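Local coordinates for protein SVS_variant_AS1 (Streptomyces sp. CWA1, PDB 6TJA) that probably acts as a class I terpene cyclase of the spiroviolene synthase type, turning a linear diphosphate precursor into a cyclic terpene, at residues Asp88-Asn93 with Gly123-Pro128; Ala201-Arg206 with Ala289-Tyr294. All coordinates share one frame; numbering follows the deposited sequence.

Interaction 1: residues Asp88-Asn93 with Gly123-Pro128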
ATOM      1  N   ASP A  88       7.479  18.173   5.364  1.00 41.49           N
ATOM      2  CA  ASP A  88       7.862  19.290   6.276  1.00 46.20           C
ATOM      3  C   ASP A  88       6.626  20.047   6.815  1.00 47.99           C
ATOM      4  O   ASP A  88       6.717  20.520   7.949  1.00 47.26           O
ATOM      5  CB  ASP A  88       8.863  20.229   5.598  1.00 45.38           C
ATOM      6  CG  ASP A  88       9.246  21.444   6.425  1.00 42.06           C
ATOM      7  OD1 ASP A  88      10.134  21.326   7.302  1.00 40.64           O
ATOM      8  OD2 ASP A  88       8.665  22.497   6.152  1.00 43.08           O
ATOM      9  N   HIS A  89       5.536  20.120   6.077  1.00 48.05           N
ATOM     10  CA  HIS A  89       4.350  20.812   6.520  1.00 48.43           C
ATOM     11  C   HIS A  89       3.240  19.943   7.104  1.00 46.30           C
ATOM     12  O   HIS A  89       2.409  20.446   7.789  1.00 45.24           O
ATOM     13  CB  HIS A  89       3.730  21.602   5.381  1.00 49.44           C
ATOM     14  CG  HIS A  89       4.547  22.752   4.926  1.00 64.89           C
ATOM     15  ND1 HIS A  89       5.265  22.732   3.755  1.00 69.50           N
ATOM     16  CD2 HIS A  89       4.759  23.966   5.475  1.00 71.92           C
ATOM     17  CE1 HIS A  89       5.900  23.875   3.610  1.00 76.80           C
ATOM     18  NE2 HIS A  89       5.608  24.643   4.639  1.00 76.32           N
ATOM     19  N   ARG A  90       3.213  18.656   6.824  1.00 40.75           N
ATOM     20  CA  ARG A  90       2.120  17.825   7.295  1.00 39.58           C
ATOM     21  C   ARG A  90       2.478  16.584   8.031  1.00 38.26           C
ATOM     22  O   ARG A  90       1.654  15.995   8.640  1.00 45.39           O
ATOM     23  CB  ARG A  90       1.291  17.343   6.113  1.00 38.44           C
ATOM     24  CG  ARG A  90       0.737  18.417   5.240  1.00 41.26           C
ATOM     25  CD  ARG A  90      -0.700  18.716   5.571  1.00 47.34           C
ATOM     26  NE  ARG A  90      -1.038  20.048   5.148  1.00 50.57           N
ATOM     27  CZ  ARG A  90      -1.900  20.336   4.197  1.00 53.15           C
ATOM     28  NH1 ARG A  90      -2.549  19.385   3.547  1.00 56.34           N
ATOM     29  NH2 ARG A  90      -2.100  21.591   3.889  1.00 50.16           N
ATOM     30  N   CYS A  91       3.715  16.192   7.963  1.00 40.20           N
ATOM     31  CA  CYS A  91       4.181  14.907   8.531  1.00 37.07           C
ATOM     32  C   CYS A  91       5.056  15.209   9.738  1.00 37.45           C
ATOM     33  O   CYS A  91       4.784  14.659  10.795  1.00 39.15           O
ATOM     34  CB  CYS A  91       4.903  14.061   7.480  1.00 37.89           C
ATOM     35  SG  CYS A  91       3.859  13.614   6.055  1.00 37.77           S
ATOM     36  N   ASP A  92       6.046  16.088   9.587  1.00 45.30           N
ATOM     37  CA  ASP A  92       7.168  16.251  10.556  1.00 48.12           C
ATOM     38  C   ASP A  92       6.909  17.412  11.543  1.00 46.61           C
ATOM     39  O   ASP A  92       7.446  17.321  12.645  1.00 43.41           O
ATOM     40  CB  ASP A  92       8.505  16.383   9.808  1.00 51.40           C
ATOM     41  CG  ASP A  92       9.716  16.026  10.651  1.00 58.33           C
ATOM     42  OD1 ASP A  92       9.690  14.939  11.284  1.00 61.90           O
ATOM     43  OD2 ASP A  92      10.668  16.845  10.683  1.00 63.91           O
ATOM     44  N   ASN A  93       6.190  18.453  11.162  1.00 49.19           N
ATOM     45  CA  ASN A  93       6.122  19.626  11.999  1.00 52.84           C
ATOM     46  C   ASN A  93       4.862  20.268  12.496  1.00 62.52           C
ATOM     47  O   ASN A  93       4.866  20.783  13.623  1.00 76.63           O
ATOM     48  CB  ASN A  93       6.883  20.753  11.311  1.00 51.61           C
ATOM     49  CG  ASN A  93       8.362  20.576  11.383  1.00 51.06           C
ATOM     50  OD1 ASN A  93       8.882  20.172  12.381  1.00 50.46           O
ATOM     51  ND2 ASN A  93       9.037  20.848  10.302  1.00 52.41           N
ATOM     52  N   GLY A 123      -9.911  21.749   0.489  1.00 54.18           N
ATOM     53  CA  GLY A 123      -9.116  22.760   1.155  1.00 58.71           C
ATOM     54  C   GLY A 123      -7.662  22.366   1.330  1.00 54.31           C
ATOM     55  O   GLY A 123      -6.939  23.000   2.099  1.00 54.48           O
ATOM     56  N   ASP A 124      -7.220  21.325   0.625  1.00 51.89           N
ATOM     57  CA  ASP A 124      -5.853  20.906   0.749  1.00 44.34           C
ATOM     58  C   ASP A 124      -4.990  21.341  -0.407  1.00 41.57           C
ATOM     59  O   ASP A 124      -5.182  20.898  -1.499  1.00 40.27           O
ATOM     60  CB  ASP A 124      -5.918  19.446   0.768  1.00 46.42           C
ATOM     61  CG  ASP A 124      -4.834  18.897   1.430  1.00 51.55           C
ATOM     62  OD1 ASP A 124      -3.735  19.437   1.298  1.00 46.38           O
ATOM     63  OD2 ASP A 124      -4.997  18.001   2.237  1.00 60.80           O
ATOM     64  N   ARG A 125      -3.981  22.147  -0.150  1.00 43.43           N
ATOM     65  CA  ARG A 125      -3.206  22.718  -1.283  1.00 45.11           C
ATOM     66  C   ARG A 125      -2.183  21.690  -1.803  1.00 42.32           C
ATOM     67  O   ARG A 125      -1.693  21.862  -2.950  1.00 41.69           O
ATOM     68  CB  ARG A 125      -2.550  24.026  -0.839  1.00 51.12           C
ATOM     69  CG  ARG A 125      -1.558  23.879   0.307  1.00 54.99           C
ATOM     70  CD  ARG A 125      -0.886  25.209   0.594  1.00 63.40           C
ATOM     71  NE  ARG A 125       0.299  25.084   1.438  1.00 64.88           N
ATOM     72  CZ  ARG A 125       0.281  24.918   2.759  1.00 59.88           C
ATOM     73  NH1 ARG A 125      -0.866  24.824   3.415  1.00 56.05           N
ATOM     74  NH2 ARG A 125       1.424  24.827   3.413  1.00 59.37           N
ATOM     75  N   PHE A 126      -1.864  20.649  -1.019  1.00 36.26           N
ATOM     76  CA  PHE A 126      -0.944  19.576  -1.462  1.00 33.52           C
ATOM     77  C   PHE A 126      -1.634  18.708  -2.518  1.00 33.54           C
ATOM     78  O   PHE A 126      -0.920  18.144  -3.345  1.00 32.65           O
ATOM     79  CB  PHE A 126      -0.397  18.795  -0.270  1.00 33.38           C
ATOM     80  CG  PHE A 126       0.696  19.562   0.414  1.00 34.13           C
ATOM     81  CD1 PHE A 126       1.957  19.657  -0.160  1.00 37.60           C
ATOM     82  CD2 PHE A 126       0.456  20.231   1.609  1.00 36.21           C
ATOM     83  CE1 PHE A 126       2.954  20.430   0.434  1.00 40.38           C
ATOM     84  CE2 PHE A 126       1.455  20.992   2.210  1.00 37.90           C
ATOM     85  CZ  PHE A 126       2.698  21.102   1.616  1.00 37.18           C
ATOM     86  N   VAL A 127      -2.972  18.623  -2.513  1.00 29.64           N
ATOM     87  CA  VAL A 127      -3.688  17.580  -3.305  1.00 31.10           C
ATOM     88  C   VAL A 127      -3.648  17.927  -4.794  1.00 32.36           C
ATOM     89  O   VAL A 127      -3.238  17.070  -5.571  1.00 32.15           O
ATOM     90  CB  VAL A 127      -5.098  17.275  -2.770  1.00 31.88           C
ATOM     91  CG1 VAL A 127      -6.024  16.704  -3.835  1.00 33.19           C
ATOM     92  CG2 VAL A 127      -5.007  16.350  -1.570  1.00 32.99           C
ATOM     93  N   PRO A 128      -4.044  19.135  -5.263  1.00 32.75           N
ATOM     94  CA  PRO A 128      -4.024  19.437  -6.696  1.00 36.09           C
ATOM     95  C   PRO A 128      -2.620  19.273  -7.309  1.00 33.82           C
ATOM     96  O   PRO A 128      -2.512  18.690  -8.369  1.00 33.57           O
ATOM     97  CB  PRO A 128      -4.514  20.903  -6.807  1.00 36.89           C
ATOM     98  CG  PRO A 128      -5.284  21.118  -5.499  1.00 36.83           C
ATOM     99  CD  PRO A 128      -4.570  20.261  -4.471  1.00 35.87           C
TER
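R90 reaches across to D124 and F126 and carries most of the contact between the end of helix 70-91 and the turn that opens helix 126-140. Its chain bends about CB-CG (chi2 -99°), which turns one face of the guanidinium onto the rim of the F126 ring. R90 CZ stands 3.5 Å from F126 CD2, with the two planes almost perpendicular. In the guanidinium plane, R90 NH1 makes a short salt bridge to D124 OD1 (2.5 Å). The same oxygen caps the following helix by accepting from F126 N (3.2 Å), and the two donors approach from opposite faces of the carboxylate.

D124 and F126 are buried, whereas H89, R90 and R125 are partly exposed, and the H89 side is looser. H89 ND1, bonded to A85 O, lies 3.7 Å from F126 CZ. R125 NH2 sits over one H89 face. R125 NH1 and R90 NH2, 3.5 Å apart, are two donors that do not bond; D124 and, weakly, E47 probably offset their charge.

Residues 87-92 match the DDxxxD motif of class I terpene cyclases, which in relatives takes part in magnesium binding; H89 and R90 are variable positions. L106 of helix 100-115 packs on R90 and D124, R125 NE bonds to M41 O, and E47 of helix 45-52 packs on H89.

Interaction 2: residues Ala201-Arg206 with Ala289-Tyr294; sequences AEVPDR and AELSTY
A201 and E290 bring the backbones together, their CA atoms 5.0 Å apart, where the extended chain 201-204 runs past the first turn of helix 289-309. Beyond this point P204 takes the N-cap position and the chain turns into helix 205-208, away from the contact. A water ties the two backbones, donating to A201 O (2.9 Å) and to E290 O (2.7 Å). E290 O also accepts the helical bond from Y294 N, so one carbonyl serves the helix and the bridge.

Among the side chains, E290 lies against the loop through its methylenes rather than its carboxylate: E290 CG is 3.5 Å from E202 O, and the chain bends about CB-CG (chi2 93°). V203 fits into the helix surface with both of its branches. V203 CG2, set beside its own backbone N, touches Y294 CB (3.9 Å), while V203 CG1 faces L291 CB (4.3 Å). The methyl groups of A201 and T293 close the far end, A201 CB to T293 CG2 at 4.1 Å. T293 can offer its methyl there because its hydroxyl, OG1, turns back to A289 O (2.9 Å), which T293 N approaches from the opposite face.

Y294 OH bonds to T217, E202 OE2 to T142, and V203 N to E196, while R148 holds both V203 O and D205. D205 also packs on T144 of the second subunit, which places this loop beside the dimer interface.

The contact therefore joins loop and helix through apolar methyls and methylenes, with one water bridging A201 O and E290 O. Between the two segments themselves the chemistry is van der Waals packing plus that single water bridge, with no direct pairing of charged groups.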
ATOM      1  N   ALA A 201      12.201   2.425 -19.110  1.00 40.89           N
ATOM      2  CA  ALA A 201      12.568   0.998 -19.171  1.00 43.45           C
ATOM      3  C   ALA A 201      11.588   0.185 -18.288  1.00 37.77           C
ATOM      4  O   ALA A 201      11.938  -0.064 -17.137  1.00 44.54           O
ATOM      5  CB  ALA A 201      14.044   0.867 -18.806  1.00 39.05           C
ATOM      6  N   GLU A 202      10.430  -0.247 -18.815  1.00 37.44           N
ATOM      7  CA  GLU A 202       9.422  -1.059 -18.057  1.00 38.19           C
ATOM      8  C   GLU A 202       9.981  -2.437 -17.631  1.00 33.89           C
ATOM      9  O   GLU A 202      10.168  -3.329 -18.499  1.00 37.65           O
ATOM     10  CB  GLU A 202       8.114  -1.263 -18.822  1.00 40.81           C
ATOM     11  CG  GLU A 202       7.012  -1.828 -17.902  1.00 50.10           C
ATOM     12  CD  GLU A 202       5.649  -2.191 -18.499  1.00 57.28           C
ATOM     13  OE1 GLU A 202       5.550  -2.384 -19.764  1.00 60.46           O
ATOM     14  OE2 GLU A 202       4.674  -2.280 -17.704  1.00 45.85           O
ATOM     15  N   VAL A 203      10.160  -2.670 -16.325  1.00 29.45           N
ATOM     16  CA  VAL A 203      10.668  -3.982 -15.808  1.00 28.75           C
ATOM     17  C   VAL A 203       9.496  -4.960 -15.767  1.00 28.05           C
ATOM     18  O   VAL A 203       8.488  -4.661 -15.139  1.00 27.22           O
ATOM     19  CB  VAL A 203      11.309  -3.830 -14.420  1.00 29.76           C
ATOM     20  CG1 VAL A 203      11.959  -5.112 -13.925  1.00 29.28           C
ATOM     21  CG2 VAL A 203      12.275  -2.666 -14.391  1.00 31.44           C
ATOM     22  N   PRO A 204       9.606  -6.115 -16.387  1.00 27.45           N
ATOM     23  CA  PRO A 204       8.514  -7.076 -16.329  1.00 29.28           C
ATOM     24  C   PRO A 204       8.227  -7.558 -14.908  1.00 27.30           C
ATOM     25  O   PRO A 204       9.117  -7.678 -14.139  1.00 31.75           O
ATOM     26  CB  PRO A 204       9.010  -8.210 -17.198  1.00 29.60           C
ATOM     27  CG  PRO A 204      10.081  -7.650 -17.999  1.00 31.14           C
ATOM     28  CD  PRO A 204      10.709  -6.590 -17.201  1.00 31.72           C
ATOM     29  N   ASP A 205       6.975  -7.797 -14.584  1.00 30.28           N
ATOM     30  CA  ASP A 205       6.549  -8.278 -13.262  1.00 32.80           C
ATOM     31  C   ASP A 205       7.421  -9.415 -12.707  1.00 34.77           C
ATOM     32  O   ASP A 205       7.844  -9.364 -11.608  1.00 37.39           O
ATOM     33  CB  ASP A 205       5.102  -8.773 -13.299  1.00 33.54           C
ATOM     34  CG  ASP A 205       4.062  -7.746 -12.819  1.00 43.00           C
ATOM     35  OD1 ASP A 205       4.280  -6.544 -12.759  1.00 47.89           O
ATOM     36  OD2 ASP A 205       2.935  -8.141 -12.547  1.00 47.21           O
ATOM     37  N   ARG A 206       7.667 -10.429 -13.505  1.00 34.58           N
ATOM     38  CA  ARG A 206       8.440 -11.563 -13.112  1.00 40.41           C
ATOM     39  C   ARG A 206       9.854 -11.222 -12.688  1.00 33.07           C
ATOM     40  O   ARG A 206      10.431 -11.903 -11.917  1.00 31.68           O
ATOM     41  CB  ARG A 206       8.373 -12.673 -14.177  1.00 46.80           C
ATOM     42  CG  ARG A 206       9.532 -12.734 -15.130  1.00 59.19           C
ATOM     43  CD  ARG A 206       9.163 -13.041 -16.568  1.00 71.82           C
ATOM     44  NE  ARG A 206       9.806 -12.096 -17.479  1.00 85.91           N
ATOM     45  CZ  ARG A 206      11.110 -12.064 -17.737  1.00 92.03           C
ATOM     46  NH1 ARG A 206      11.926 -12.945 -17.188  1.00 91.66           N
ATOM     47  NH2 ARG A 206      11.597 -11.148 -18.546  1.00 91.02           N
ATOM     48  N   ALA A 289      17.795  -6.194 -19.844  1.00 31.59           N
ATOM     49  CA  ALA A 289      18.191  -4.786 -20.098  1.00 34.08           C
ATOM     50  C   ALA A 289      17.416  -3.824 -19.167  1.00 31.91           C
ATOM     51  O   ALA A 289      18.015  -2.870 -18.629  1.00 30.84           O
ATOM     52  CB  ALA A 289      17.967  -4.464 -21.570  1.00 28.63           C
ATOM     53  N   GLU A 290      16.113  -4.026 -19.017  1.00 33.48           N
ATOM     54  CA  GLU A 290      15.245  -3.161 -18.176  1.00 32.73           C
ATOM     55  C   GLU A 290      15.608  -3.353 -16.698  1.00 30.93           C
ATOM     56  O   GLU A 290      15.758  -2.328 -15.999  1.00 28.21           O
ATOM     57  CB  GLU A 290      13.778  -3.448 -18.472  1.00 38.20           C
ATOM     58  CG  GLU A 290      13.380  -3.144 -19.916  1.00 39.45           C
ATOM     59  CD  GLU A 290      13.456  -4.314 -20.884  1.00 44.88           C
ATOM     60  OE1 GLU A 290      13.798  -5.443 -20.444  1.00 40.18           O
ATOM     61  OE2 GLU A 290      13.175  -4.094 -22.083  1.00 52.15           O
ATOM     62  N   LEU A 291      15.813  -4.592 -16.240  1.00 30.81           N
ATOM     63  CA  LEU A 291      16.129  -4.859 -14.804  1.00 29.40           C
ATOM     64  C   LEU A 291      17.521  -4.309 -14.530  1.00 30.36           C
ATOM     65  O   LEU A 291      17.712  -3.728 -13.452  1.00 30.40           O
ATOM     66  CB  LEU A 291      16.045  -6.349 -14.476  1.00 28.39           C
ATOM     67  CG  LEU A 291      16.520  -6.783 -13.080  1.00 30.40           C
ATOM     68  CD1 LEU A 291      15.705  -6.148 -11.964  1.00 30.37           C
ATOM     69  CD2 LEU A 291      16.472  -8.301 -12.954  1.00 28.00           C
ATOM     70  N   SER A 292      18.439  -4.444 -15.493  1.00 26.40           N
ATOM     71  CA  SER A 292      19.814  -3.905 -15.385  1.00 29.86           C
ATOM     72  C   SER A 292      19.754  -2.398 -15.152  1.00 27.28           C
ATOM     73  O   SER A 292      20.423  -1.941 -14.251  1.00 29.62           O
ATOM     74  CB  SER A 292      20.656  -4.239 -16.595  1.00 31.39           C
ATOM     75  OG  SER A 292      20.790  -5.644 -16.697  1.00 32.53           O
ATOM     76  N   THR A 293      18.964  -1.684 -15.945  1.00 28.98           N
ATOM     77  CA  THR A 293      18.779  -0.218 -15.844  1.00 28.72           C
ATOM     78  C   THR A 293      18.261   0.138 -14.440  1.00 27.09           C
ATOM     79  O   THR A 293      18.824   1.051 -13.803  1.00 26.76           O
ATOM     80  CB  THR A 293      17.851   0.229 -16.969  1.00 30.25           C
ATOM     81  OG1 THR A 293      18.517  -0.081 -18.192  1.00 32.34           O
ATOM     82  CG2 THR A 293      17.532   1.697 -16.887  1.00 32.03           C
ATOM     83  N   TYR A 294      17.181  -0.511 -14.012  1.00 25.71           N
ATOM     84  CA  TYR A 294      16.584  -0.382 -12.655  1.00 27.12           C
ATOM     85  C   TYR A 294      17.701  -0.558 -11.610  1.00 25.66           C
ATOM     86  O   TYR A 294      17.891   0.361 -10.809  1.00 21.85           O
ATOM     87  CB  TYR A 294      15.441  -1.388 -12.454  1.00 27.52           C
ATOM     88  CG  TYR A 294      14.847  -1.343 -11.071  1.00 26.82           C
ATOM     89  CD1 TYR A 294      14.147  -0.234 -10.639  1.00 29.17           C
ATOM     90  CD2 TYR A 294      15.031  -2.380 -10.180  1.00 26.73           C
ATOM     91  CE1 TYR A 294      13.632  -0.163  -9.356  1.00 29.44           C
ATOM     92  CE2 TYR A 294      14.485  -2.350  -8.912  1.00 25.19           C
ATOM     93  CZ  TYR A 294      13.804  -1.228  -8.487  1.00 27.97           C
ATOM     94  OH  TYR A 294      13.289  -1.180  -7.225  1.00 27.47           O
TER
HETATM   95  O   HOH W   1      14.336  -0.049 -15.461  1.00 32.18           O

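In the fold
Interactions 1 and 2 lie in distant parts of the all-helical terpene cyclase fold, their centres 33 Å apart and their nearest atoms about 22 Å apart. They sit about 18 and 19 Å from the centre of the chain, close to its radius of gyration, and in sequence the two follow one another without interleaving. The former involves the aspartate-rich motif, and so lies beside the probable metal-binding entrance of the active site. Interaction 2 is structural packing well removed from that motif, near the second subunit; a PEG molecule, probably from crystallisation, lies about 4 Å from the T293 side chain. With no atoms in touch, the two are separate local contacts.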